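Local coordinates for nonsense-mediated mRNA decay protein 2 (Saccharomyces cerevisiae, PDB 4LUN), which takes part in nonsense-mediated decay of mRNAs with premature stop codons, binds Upf1 through its C-terminus, and is represented here by its N-terminal MIF4G domain, at residues 81-84 and 89-92; 185-190 and 237-242; 38-43 and 58-63. All blocks are in the same frame, centred on the assembly; numbering follows the deposited sequence.

In the fold
From the N terminus, contact 3 comes first. It closes the loop between helix 34-44 and helix 52-60, with residues 38-43 meeting 58-63 at one end of the elongated MIF4G domain. Contact 1 follows in series. It is a very local closure in which residues 81-84, where helix 69-81 gives way to a loop, fold against the first turns of helix 87-104. Contact 2 spans the longest loop, bringing residues 185-190 of helix 182-190 to 237-242 of the long helix 231-271. None of the three nests in or crosses another. Contacts 1 and 3 share one side of the chain's centre, about 19 Å apart between centres, whereas contact 2 lies on the opposite side.

Contact 1: residues 81-84 and 89-92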
ATOM      1  N   LEU A  81       7.487  -8.735   0.119  1.00 23.14           N
ATOM      2  CA  LEU A  81       6.167  -8.804   0.731  1.00 26.24           C
ATOM      3  C   LEU A  81       6.267  -8.798   2.249  1.00 29.65           C
ATOM      4  O   LEU A  81       5.298  -8.496   2.938  1.00 24.68           O
ATOM      5  CB  LEU A  81       5.413 -10.046   0.251  1.00 27.91           C
ATOM      6  CG  LEU A  81       4.946 -10.089  -1.206  1.00 29.30           C
ATOM      7  CD1 LEU A  81       4.401 -11.468  -1.553  1.00 30.98           C
ATOM      8  CD2 LEU A  81       3.885  -9.040  -1.449  1.00 33.16           C
ATOM      9  N   ASN A  82       7.446  -9.127   2.771  1.00 27.89           N
ATOM     10  CA  ASN A  82       7.633  -9.232   4.211  1.00 28.20           C
ATOM     11  C   ASN A  82       8.503  -8.129   4.813  1.00 32.11           C
ATOM     12  O   ASN A  82       8.929  -8.229   5.963  1.00 38.57           O
ATOM     13  CB  ASN A  82       8.213 -10.606   4.566  1.00 28.05           C
ATOM     14  CG  ASN A  82       7.226 -11.734   4.323  1.00 35.76           C
ATOM     15  OD1 ASN A  82       6.075 -11.671   4.761  1.00 36.50           O
ATOM     16  ND2 ASN A  82       7.670 -12.769   3.624  1.00 43.21           N
ATOM     17  N   VAL A  83       8.773  -7.082   4.042  1.00 30.32           N
ATOM     18  CA  VAL A  83       9.520  -5.939   4.568  1.00 32.75           C
ATOM     19  C   VAL A  83       8.780  -5.355   5.770  1.00 36.11           C
ATOM     20  O   VAL A  83       7.566  -5.157   5.722  1.00 36.55           O
ATOM     21  CB  VAL A  83       9.734  -4.848   3.495  1.00 30.82           C
ATOM     22  CG1 VAL A  83      10.453  -3.639   4.086  1.00 36.43           C
ATOM     23  CG2 VAL A  83      10.529  -5.403   2.324  1.00 30.36           C
ATOM     24  N   LEU A  84       9.512  -5.097   6.849  1.00 36.41           N
ATOM     25  CA  LEU A  84       8.914  -4.567   8.071  1.00 44.14           C
ATOM     26  C   LEU A  84       8.379  -3.157   7.836  1.00 46.00           C
ATOM     27  O   LEU A  84       8.677  -2.538   6.812  1.00 46.72           O
ATOM     28  CB  LEU A  84       9.957  -4.543   9.188  1.00 42.90           C
ATOM     29  CG  LEU A  84      10.724  -5.845   9.420  1.00 43.18           C
ATOM     30  CD1 LEU A  84      11.917  -5.615  10.338  1.00 43.16           C
ATOM     31  CD2 LEU A  84       9.803  -6.913   9.991  1.00 48.05           C
ATOM     32  N   ASP A  89      14.318   0.219   6.624  1.00 32.16           N
ATOM     33  CA  ASP A  89      14.260  -1.061   5.931  1.00 31.13           C
ATOM     34  C   ASP A  89      13.632  -0.904   4.545  1.00 30.41           C
ATOM     35  O   ASP A  89      14.078  -1.524   3.580  1.00 27.28           O
ATOM     36  CB  ASP A  89      13.491  -2.087   6.760  1.00 35.22           C
ATOM     37  CG  ASP A  89      14.248  -2.511   8.004  1.00 42.32           C
ATOM     38  OD1 ASP A  89      15.284  -1.883   8.315  1.00 42.11           O
ATOM     39  OD2 ASP A  89      13.808  -3.470   8.671  1.00 42.27           O
ATOM     40  N   VAL A  90      12.601  -0.073   4.452  1.00 26.82           N
ATOM     41  CA  VAL A  90      11.994   0.256   3.156  1.00 27.88           C
ATOM     42  C   VAL A  90      13.010   0.878   2.185  1.00 29.85           C
ATOM     43  O   VAL A  90      13.073   0.502   1.013  1.00 24.13           O
ATOM     44  CB  VAL A  90      10.751   1.173   3.340  1.00 25.54           C
ATOM     45  CG1 VAL A  90      10.216   1.638   2.008  1.00 25.86           C
ATOM     46  CG2 VAL A  90       9.662   0.442   4.119  1.00 32.25           C
ATOM     47  N   ILE A  91      13.820   1.814   2.670  1.00 28.09           N
ATOM     48  CA  ILE A  91      14.846   2.431   1.825  1.00 27.02           C
ATOM     49  C   ILE A  91      15.846   1.406   1.297  1.00 32.23           C
ATOM     50  O   ILE A  91      16.219   1.437   0.121  1.00 30.32           O
ATOM     51  CB  ILE A  91      15.596   3.558   2.567  1.00 31.01           C
ATOM     52  CG1 ILE A  91      14.775   4.840   2.518  1.00 37.17           C
ATOM     53  CG2 ILE A  91      16.959   3.819   1.955  1.00 32.30           C
ATOM     54  CD1 ILE A  91      14.715   5.556   3.836  1.00 45.19           C
ATOM     55  N   ALA A  92      16.277   0.505   2.174  1.00 31.02           N
ATOM     56  CA  ALA A  92      17.176  -0.571   1.783  1.00 28.12           C
ATOM     57  C   ALA A  92      16.550  -1.417   0.681  1.00 25.94           C
ATOM     58  O   ALA A  92      17.207  -1.741  -0.307  1.00 32.60           O
ATOM     59  CB  ALA A  92      17.526  -1.431   2.984  1.00 36.22           C
TER
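Val83 lays its CG1 methyl against the CG2 methyl of Val90, the two carbons 4.2 Å apart and the side chains roughly perpendicular to one another. The pair sits at the short connection between helix 69-81 and helix 87-104 in the MIF4G domain, an all-helical fold built in the manner of HEAT repeats. In Val83, CG1 lies anti to the backbone N (chi1 177°), the branch that reaches across to the helix; it also comes within 4.3 Å of Asp89 CB. A beta-branched residue suits both positions, because its methyls sit close to the backbone and can pack where two segments meet after only a short connection. Val90 is buried, and helix 130-152 adds to its surroundings through Arg145 and Glu149.

Leu84 and Asp89 make the second half of the contact, and it is a mixed one. The CD1 methyl of Leu84 approaches Asp89 OD2 to 3.3 Å, with CG of the leucine farther off, a van der Waals contact made where the two side chains pass at a slant. The other oxygen has the stronger partner: Asp89 OD1 accepts a hydrogen bond from the backbone N of Lys50, which ties the beginning of helix 87-104 to the loop that follows helix 34-44. An aspartate fits this first turn well, since its negative charge would probably be stabilised by the amide end of the helix dipole.

Earlier in the connection, Asn82 OD1 is hydrogen-bonded to Arg139 NH2 of helix 130-152, a second tie for the loop. The chain is extended at Val83 and Leu84, and it brings the carbonyl O of Leu84 to 4.1 Å from CG2 of Val90.

Contact 2: residues 185-190 and 237-242; sequences SILREI and SLFKNF
Leu238 gives up more surface here than any other residue, with its forked end packed on helix 182-190. Its CD2 methyl rests 3.6 Å from Leu187 CB and also touches the backbone N of Arg188, while its CD1 meets Arg188 at CD. A chi1 of -179° points CG away from the backbone N, and the leucine spans the distance between the helices, whose segment axes stay 11.0 Å apart at closest approach. Leucine suits the place because its two methyls can serve two neighbours at once.

Leu187, the second large contributor, touches Leu238 with its CB and sends CD1 onward to Phe239. This methyl reaches the edge of the phenylalanine ring, in its plane, 3.9 Å from CE2. Both residues are buried, and the large flat ring offers the methyl an apolar rim to rest on. The segments run nearly parallel, 17° apart, as two helices of the HEAT-like helical stack of the MIF4G domain, with helix 201-210 coming between them in the sequence. That helix covers the buried side: its Phe207 touches Leu187, and Ala204 and Ile208 touch Phe239.

Arg188 is exposed; of its side chain CD does the touching, and its length lets the charged end lie beyond the leucine. Nearby on helix 231-271, Asn241 ND2 donates to Ser237 O at 2.9 Å, reaching that carbonyl from the face opposite to Asn241 N.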
ATOM      1  N   SER A 185      -5.823   1.804  -9.468  1.00 15.12           N
ATOM      2  CA  SER A 185      -6.397   0.462  -9.573  1.00 13.68           C
ATOM      3  C   SER A 185      -6.237  -0.307  -8.275  1.00 14.75           C
ATOM      4  O   SER A 185      -7.189  -0.931  -7.780  1.00 14.93           O
ATOM      5  CB  SER A 185      -5.788  -0.320 -10.738  1.00 18.02           C
ATOM      6  OG  SER A 185      -6.123   0.289 -11.976  1.00 20.43           O
ATOM      7  N   ILE A 186      -5.039  -0.241  -7.713  1.00 14.21           N
ATOM      8  CA  ILE A 186      -4.764  -0.899  -6.429  1.00 11.12           C
ATOM      9  C   ILE A 186      -5.636  -0.335  -5.299  1.00 13.79           C
ATOM     10  O   ILE A 186      -6.244  -1.083  -4.510  1.00 12.09           O
ATOM     11  CB  ILE A 186      -3.275  -0.735  -6.086  1.00 10.33           C
ATOM     12  CG1 ILE A 186      -2.432  -1.562  -7.052  1.00 13.11           C
ATOM     13  CG2 ILE A 186      -2.969  -1.176  -4.635  1.00 13.12           C
ATOM     14  CD1 ILE A 186      -0.951  -1.197  -7.019  1.00 15.96           C
ATOM     15  N   LEU A 187      -5.690   0.983  -5.182  1.00 13.15           N
ATOM     16  CA  LEU A 187      -6.455   1.576  -4.087  1.00 13.18           C
ATOM     17  C   LEU A 187      -7.955   1.348  -4.234  1.00 15.85           C
ATOM     18  O   LEU A 187      -8.652   1.119  -3.240  1.00 15.93           O
ATOM     19  CB  LEU A 187      -6.125   3.055  -3.939  1.00 18.40           C
ATOM     20  CG  LEU A 187      -4.795   3.267  -3.224  1.00 17.24           C
ATOM     21  CD1 LEU A 187      -4.181   4.628  -3.563  1.00 20.34           C
ATOM     22  CD2 LEU A 187      -5.061   3.141  -1.727  1.00 15.99           C
ATOM     23  N   ARG A 188      -8.465   1.394  -5.460  1.00 14.39           N
ATOM     24  CA  ARG A 188      -9.895   1.136  -5.648  1.00 14.36           C
ATOM     25  C   ARG A 188     -10.291  -0.266  -5.186  1.00 19.73           C
ATOM     26  O   ARG A 188     -11.413  -0.482  -4.697  1.00 18.49           O
ATOM     27  CB  ARG A 188     -10.324   1.344  -7.100  1.00 18.60           C
ATOM     28  CG  ARG A 188     -11.838   1.471  -7.220  1.00 31.21           C
ATOM     29  CD  ARG A 188     -12.245   2.397  -8.339  1.00 32.93           C
ATOM     30  NE  ARG A 188     -12.228   1.717  -9.626  1.00 44.50           N
ATOM     31  CZ  ARG A 188     -12.860   2.164 -10.706  1.00 40.53           C
ATOM     32  NH1 ARG A 188     -13.565   3.285 -10.646  1.00 44.92           N
ATOM     33  NH2 ARG A 188     -12.791   1.484 -11.840  1.00 35.72           N
ATOM     34  N   GLU A 189      -9.380  -1.216  -5.352  1.00 14.87           N
ATOM     35  CA  GLU A 189      -9.603  -2.576  -4.870  1.00 15.83           C
ATOM     36  C   GLU A 189      -9.541  -2.650  -3.338  1.00 16.02           C
ATOM     37  O   GLU A 189     -10.512  -3.021  -2.700  1.00 13.90           O
ATOM     38  CB  GLU A 189      -8.604  -3.559  -5.507  1.00 18.15           C
ATOM     39  CG  GLU A 189      -8.585  -4.980  -4.885  1.00 17.18           C
ATOM     40  CD  GLU A 189      -9.686  -5.900  -5.413  1.00 24.31           C
ATOM     41  OE1 GLU A 189     -10.593  -5.404  -6.116  1.00 24.43           O
ATOM     42  OE2 GLU A 189      -9.633  -7.127  -5.132  1.00 23.80           O
ATOM     43  N   ILE A 190      -8.403  -2.285  -2.755  1.00 14.24           N
ATOM     44  CA  ILE A 190      -8.187  -2.537  -1.328  1.00 12.24           C
ATOM     45  C   ILE A 190      -9.046  -1.670  -0.398  1.00 14.87           C
ATOM     46  O   ILE A 190      -9.356  -2.074   0.719  1.00 14.77           O
ATOM     47  CB  ILE A 190      -6.684  -2.481  -0.948  1.00 12.28           C
ATOM     48  CG1 ILE A 190      -6.118  -1.058  -1.100  1.00 14.62           C
ATOM     49  CG2 ILE A 190      -5.888  -3.514  -1.780  1.00 11.76           C
ATOM     50  CD1 ILE A 190      -4.601  -0.996  -0.840  1.00 14.49           C
ATOM     51  N   SER A 237      -9.831  12.207  -7.155  1.00 16.30           N
ATOM     52  CA  SER A 237     -11.215  11.796  -7.402  1.00 18.35           C
ATOM     53  C   SER A 237     -11.581  10.600  -6.536  1.00 16.43           C
ATOM     54  O   SER A 237     -12.640  10.575  -5.887  1.00 15.52           O
ATOM     55  CB  SER A 237     -11.422  11.425  -8.869  1.00 21.69           C
ATOM     56  OG  SER A 237     -12.695  10.817  -9.050  1.00 31.06           O
ATOM     57  N   LEU A 238     -10.705   9.602  -6.523  1.00 14.07           N
ATOM     58  CA  LEU A 238     -10.933   8.404  -5.731  1.00 14.35           C
ATOM     59  C   LEU A 238     -11.074   8.711  -4.252  1.00 14.78           C
ATOM     60  O   LEU A 238     -11.971   8.191  -3.579  1.00 16.00           O
ATOM     61  CB  LEU A 238      -9.778   7.422  -5.927  1.00 15.27           C
ATOM     62  CG  LEU A 238      -9.827   6.084  -5.190  1.00 16.03           C
ATOM     63  CD1 LEU A 238     -11.066   5.311  -5.598  1.00 22.43           C
ATOM     64  CD2 LEU A 238      -8.562   5.282  -5.490  1.00 18.67           C
ATOM     65  N   PHE A 239     -10.199   9.567  -3.735  1.00 13.80           N
ATOM     66  CA  PHE A 239     -10.212   9.820  -2.303  1.00 15.21           C
ATOM     67  C   PHE A 239     -11.362  10.728  -1.884  1.00 16.45           C
ATOM     68  O   PHE A 239     -11.924  10.547  -0.813  1.00 16.80           O
ATOM     69  CB  PHE A 239      -8.855  10.333  -1.797  1.00 17.82           C
ATOM     70  CG  PHE A 239      -7.878   9.236  -1.495  1.00 15.16           C
ATOM     71  CD1 PHE A 239      -7.390   9.047  -0.204  1.00 19.86           C
ATOM     72  CD2 PHE A 239      -7.495   8.339  -2.482  1.00 18.85           C
ATOM     73  CE1 PHE A 239      -6.506   8.018   0.071  1.00 16.24           C
ATOM     74  CE2 PHE A 239      -6.608   7.302  -2.206  1.00 20.79           C
ATOM     75  CZ  PHE A 239      -6.107   7.147  -0.921  1.00 19.81           C
ATOM     76  N   LYS A 240     -11.729  11.685  -2.734  1.00 16.30           N
ATOM     77  CA  LYS A 240     -12.888  12.534  -2.448  1.00 18.05           C
ATOM     78  C   LYS A 240     -14.191  11.725  -2.462  1.00 20.87           C
ATOM     79  O   LYS A 240     -15.060  11.940  -1.630  1.00 18.21           O
ATOM     80  CB  LYS A 240     -12.932  13.735  -3.400  1.00 20.36           C
ATOM     81  CG  LYS A 240     -11.909  14.813  -3.020  1.00 24.85           C
ATOM     82  CD  LYS A 240     -11.978  16.027  -3.935  1.00 41.19           C
ATOM     83  CE  LYS A 240     -10.735  16.901  -3.789  1.00 41.70           C
ATOM     84  NZ  LYS A 240     -10.693  17.627  -2.490  1.00 43.09           N
ATOM     85  N   ASN A 241     -14.309  10.768  -3.382  1.00 16.93           N
ATOM     86  CA  ASN A 241     -15.428   9.832  -3.316  1.00 18.00           C
ATOM     87  C   ASN A 241     -15.407   8.984  -2.048  1.00 15.63           C
ATOM     88  O   ASN A 241     -16.449   8.726  -1.448  1.00 17.01           O
ATOM     89  CB  ASN A 241     -15.447   8.917  -4.531  1.00 17.85           C
ATOM     90  CG  ASN A 241     -16.138   9.556  -5.712  1.00 27.11           C
ATOM     91  OD1 ASN A 241     -17.363   9.685  -5.726  1.00 26.84           O
ATOM     92  ND2 ASN A 241     -15.358   9.978  -6.701  1.00 23.27           N
ATOM     93  N   PHE A 242     -14.215   8.570  -1.646  1.00 14.32           N
ATOM     94  CA  PHE A 242     -14.067   7.743  -0.452  1.00 14.30           C
ATOM     95  C   PHE A 242     -14.419   8.568   0.771  1.00 17.09           C
ATOM     96  O   PHE A 242     -15.005   8.070   1.727  1.00 15.15           O
ATOM     97  CB  PHE A 242     -12.637   7.206  -0.365  1.00 13.79           C
ATOM     98  CG  PHE A 242     -12.445   6.191   0.725  1.00 17.00           C
ATOM     99  CD1 PHE A 242     -12.814   4.863   0.536  1.00 15.77           C
ATOM    100  CD2 PHE A 242     -11.889   6.566   1.925  1.00 13.06           C
ATOM    101  CE1 PHE A 242     -12.638   3.930   1.543  1.00 12.64           C
ATOM    102  CE2 PHE A 242     -11.712   5.644   2.948  1.00 16.13           C
ATOM    103  CZ  PHE A 242     -12.083   4.313   2.748  1.00 14.92           C
TER

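Contact 3: residues 38-43 and 58-63; sequences TGFIKK and KDLSEA
Lys43 and Asp59 form a salt bridge, NZ to OD2, between helix 34-44 and helix 52-60, successive helices near one end of the HEAT-like MIF4G domain. Lys43 NZ is modelled 2.4 Å from Asp59 OD2, shorter than such pairs usually are, so the pairing can be accepted while its exact length is doubtful. The two side chains reach for each other from their separate helices, and a bend at chi3 (-76°) brings the lysine NZ to the carboxylate. The other oxygen of Asp59, OD1, is engaged by NE of Arg36, about two turns earlier on helix 34-44. A buried aspartate is therefore held by two positive groups from the same helix, a setting that would be expected to keep it ionised. Lys43 NZ also has a weak hydrogen bond to Ser55 OG. Lys58 NZ lies 5.8 Å from Lys43 NZ, a like charge whose effect the aspartate would partly offset.

Arg36 has a second partner in Glu62, through NH2, so it also grips the chain just beyond Asp59. There the backbone turns, and Asp59 O accepts a hydrogen bond from Glu62 N at 3.0 Å. Ser61 suits this turn because its short hydroxyl can fold back to donate to Lys58 O, with OG 2.8 Å away.

Packing takes over beside these charges. In Phe40 a chi1 near 180° (-177°) extends the ring away from its own main chain to the second helix. Ring and aspartate lie antiparallel, each passing the other, with their planes 69° apart, and Phe40 CD1 comes to 3.6 Å from Asp59 CB. Leu56, Leu65 and Ile72 also touch the ring, an apolar setting that suits phenylalanine. Farther along it, CZ lies 4.3 Å from CG of Leu60.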
ATOM      1  N   THR A  38      24.734 -18.849  -4.896  1.00 27.75           N
ATOM      2  CA  THR A  38      23.948 -19.280  -3.748  1.00 23.90           C
ATOM      3  C   THR A  38      24.214 -18.373  -2.548  1.00 29.97           C
ATOM      4  O   THR A  38      23.340 -18.184  -1.703  1.00 31.52           O
ATOM      5  CB  THR A  38      24.225 -20.748  -3.361  1.00 26.32           C
ATOM      6  OG1 THR A  38      25.627 -20.929  -3.144  1.00 25.22           O
ATOM      7  CG2 THR A  38      23.766 -21.680  -4.452  1.00 27.99           C
ATOM      8  N   GLY A  39      25.417 -17.810  -2.482  1.00 23.53           N
ATOM      9  CA  GLY A  39      25.765 -16.882  -1.423  1.00 28.35           C
ATOM     10  C   GLY A  39      24.945 -15.608  -1.550  1.00 30.43           C
ATOM     11  O   GLY A  39      24.612 -14.962  -0.552  1.00 29.47           O
ATOM     12  N   PHE A  40      24.611 -15.247  -2.784  1.00 28.25           N
ATOM     13  CA  PHE A  40      23.746 -14.093  -3.024  1.00 28.62           C
ATOM     14  C   PHE A  40      22.315 -14.352  -2.538  1.00 31.53           C
ATOM     15  O   PHE A  40      21.715 -13.498  -1.880  1.00 30.18           O
ATOM     16  CB  PHE A  40      23.754 -13.706  -4.505  1.00 28.32           C
ATOM     17  CG  PHE A  40      22.935 -12.476  -4.817  1.00 33.25           C
ATOM     18  CD1 PHE A  40      23.404 -11.216  -4.491  1.00 34.48           C
ATOM     19  CD2 PHE A  40      21.701 -12.586  -5.436  1.00 32.02           C
ATOM     20  CE1 PHE A  40      22.653 -10.086  -4.771  1.00 32.47           C
ATOM     21  CE2 PHE A  40      20.949 -11.454  -5.722  1.00 32.47           C
ATOM     22  CZ  PHE A  40      21.430 -10.209  -5.383  1.00 33.07           C
ATOM     23  N   ILE A  41      21.773 -15.526  -2.862  1.00 30.01           N
ATOM     24  CA  ILE A  41      20.427 -15.902  -2.425  1.00 28.97           C
ATOM     25  C   ILE A  41      20.316 -15.905  -0.904  1.00 37.00           C
ATOM     26  O   ILE A  41      19.323 -15.428  -0.342  1.00 33.32           O
ATOM     27  CB  ILE A  41      20.019 -17.294  -2.951  1.00 32.90           C
ATOM     28  CG1 ILE A  41      19.976 -17.305  -4.477  1.00 31.10           C
ATOM     29  CG2 ILE A  41      18.655 -17.703  -2.400  1.00 33.65           C
ATOM     30  CD1 ILE A  41      19.021 -16.319  -5.055  1.00 35.20           C
ATOM     31  N   LYS A  42      21.333 -16.446  -0.241  1.00 32.59           N
ATOM     32  CA  LYS A  42      21.363 -16.476   1.217  1.00 35.67           C
ATOM     33  C   LYS A  42      21.360 -15.077   1.810  1.00 34.37           C
ATOM     34  O   LYS A  42      20.734 -14.831   2.840  1.00 34.67           O
ATOM     35  CB  LYS A  42      22.584 -17.248   1.726  1.00 36.94           C
ATOM     36  CG  LYS A  42      22.357 -18.738   1.846  1.00 36.60           C
ATOM     37  CD  LYS A  42      23.530 -19.415   2.539  1.00 47.10           C
ATOM     38  CE  LYS A  42      24.507 -19.997   1.535  1.00 44.95           C
ATOM     39  NZ  LYS A  42      25.754 -20.483   2.198  1.00 46.41           N
ATOM     40  N   LYS A  43      22.066 -14.160   1.162  1.00 33.14           N
ATOM     41  CA  LYS A  43      22.090 -12.776   1.615  1.00 37.98           C
ATOM     42  C   LYS A  43      20.709 -12.120   1.449  1.00 40.25           C
ATOM     43  O   LYS A  43      20.244 -11.399   2.338  1.00 36.54           O
ATOM     44  CB  LYS A  43      23.173 -11.989   0.876  1.00 41.22           C
ATOM     45  CG  LYS A  43      23.849 -10.928   1.735  1.00 48.70           C
ATOM     46  CD  LYS A  43      24.988 -10.256   0.989  1.00 49.29           C
ATOM     47  CE  LYS A  43      26.219 -11.144   0.932  1.00 52.16           C
ATOM     48  NZ  LYS A  43      27.049 -10.843  -0.271  1.00 50.46           N
ATOM     49  N   LYS A  58      27.352  -4.853  -4.131  1.00 43.99           N
ATOM     50  CA  LYS A  58      28.693  -5.288  -4.516  1.00 46.06           C
ATOM     51  C   LYS A  58      28.619  -6.583  -5.316  1.00 41.70           C
ATOM     52  O   LYS A  58      29.283  -6.723  -6.344  1.00 45.60           O
ATOM     53  CB  LYS A  58      29.573  -5.475  -3.279  1.00 55.61           C
ATOM     54  CG  LYS A  58      31.059  -5.614  -3.579  1.00 57.79           C
ATOM     55  CD  LYS A  58      31.871  -5.716  -2.296  1.00 56.72           C
ATOM     56  CE  LYS A  58      31.474  -6.946  -1.491  1.00 59.99           C
ATOM     57  NZ  LYS A  58      30.974  -6.606  -0.124  1.00 61.12           N
ATOM     58  N   ASP A  59      27.805  -7.522  -4.840  1.00 41.34           N
ATOM     59  CA  ASP A  59      27.585  -8.790  -5.534  1.00 41.23           C
ATOM     60  C   ASP A  59      27.011  -8.580  -6.926  1.00 41.05           C
ATOM     61  O   ASP A  59      27.401  -9.257  -7.876  1.00 42.26           O
ATOM     62  CB  ASP A  59      26.637  -9.691  -4.737  1.00 43.94           C
ATOM     63  CG  ASP A  59      27.247 -10.190  -3.439  1.00 51.97           C
ATOM     64  OD1 ASP A  59      28.186 -11.013  -3.497  1.00 49.68           O
ATOM     65  OD2 ASP A  59      26.774  -9.774  -2.360  1.00 56.27           O
ATOM     66  N   LEU A  60      26.070  -7.648  -7.046  1.00 34.47           N
ATOM     67  CA  LEU A  60      25.479  -7.335  -8.343  1.00 39.54           C
ATOM     68  C   LEU A  60      26.513  -6.789  -9.314  1.00 38.14           C
ATOM     69  O   LEU A  60      26.355  -6.906 -10.530  1.00 34.79           O
ATOM     70  CB  LEU A  60      24.316  -6.351  -8.185  1.00 34.44           C
ATOM     71  CG  LEU A  60      23.029  -7.039  -7.748  1.00 35.96           C
ATOM     72  CD1 LEU A  60      22.008  -6.027  -7.247  1.00 37.14           C
ATOM     73  CD2 LEU A  60      22.477  -7.838  -8.915  1.00 31.91           C
ATOM     74  N   SER A  61      27.573  -6.194  -8.779  1.00 37.26           N
ATOM     75  CA  SER A  61      28.635  -5.666  -9.624  1.00 37.65           C
ATOM     76  C   SER A  61      29.778  -6.659  -9.786  1.00 40.19           C
ATOM     77  O   SER A  61      30.735  -6.389 -10.509  1.00 45.05           O
ATOM     78  CB  SER A  61      29.167  -4.337  -9.079  1.00 45.73           C
ATOM     79  OG  SER A  61      30.032  -4.535  -7.977  1.00 47.93           O
ATOM     80  N   GLU A  62      29.679  -7.807  -9.120  1.00 34.86           N
ATOM     81  CA  GLU A  62      30.746  -8.810  -9.184  1.00 39.48           C
ATOM     82  C   GLU A  62      30.256 -10.173  -9.663  1.00 40.34           C
ATOM     83  O   GLU A  62      30.984 -10.904 -10.341  1.00 39.25           O
ATOM     84  CB  GLU A  62      31.423  -8.959  -7.818  1.00 40.12           C
ATOM     85  CG  GLU A  62      32.287  -7.769  -7.420  1.00 43.82           C
ATOM     86  CD  GLU A  62      32.814  -7.874  -6.000  1.00 52.75           C
ATOM     87  OE1 GLU A  62      32.474  -8.854  -5.304  1.00 54.79           O
ATOM     88  OE2 GLU A  62      33.568  -6.972  -5.579  1.00 58.91           O
ATOM     89  N   ALA A  63      29.028 -10.519  -9.297  1.00 34.64           N
ATOM     90  CA  ALA A  63      28.488 -11.835  -9.618  1.00 34.18           C
ATOM     91  C   ALA A  63      27.669 -11.829 -10.896  1.00 39.78           C
ATOM     92  O   ALA A  63      26.959 -10.865 -11.190  1.00 38.26           O
ATOM     93  CB  ALA A  63      27.655 -12.363  -8.467  1.00 34.47           C
TER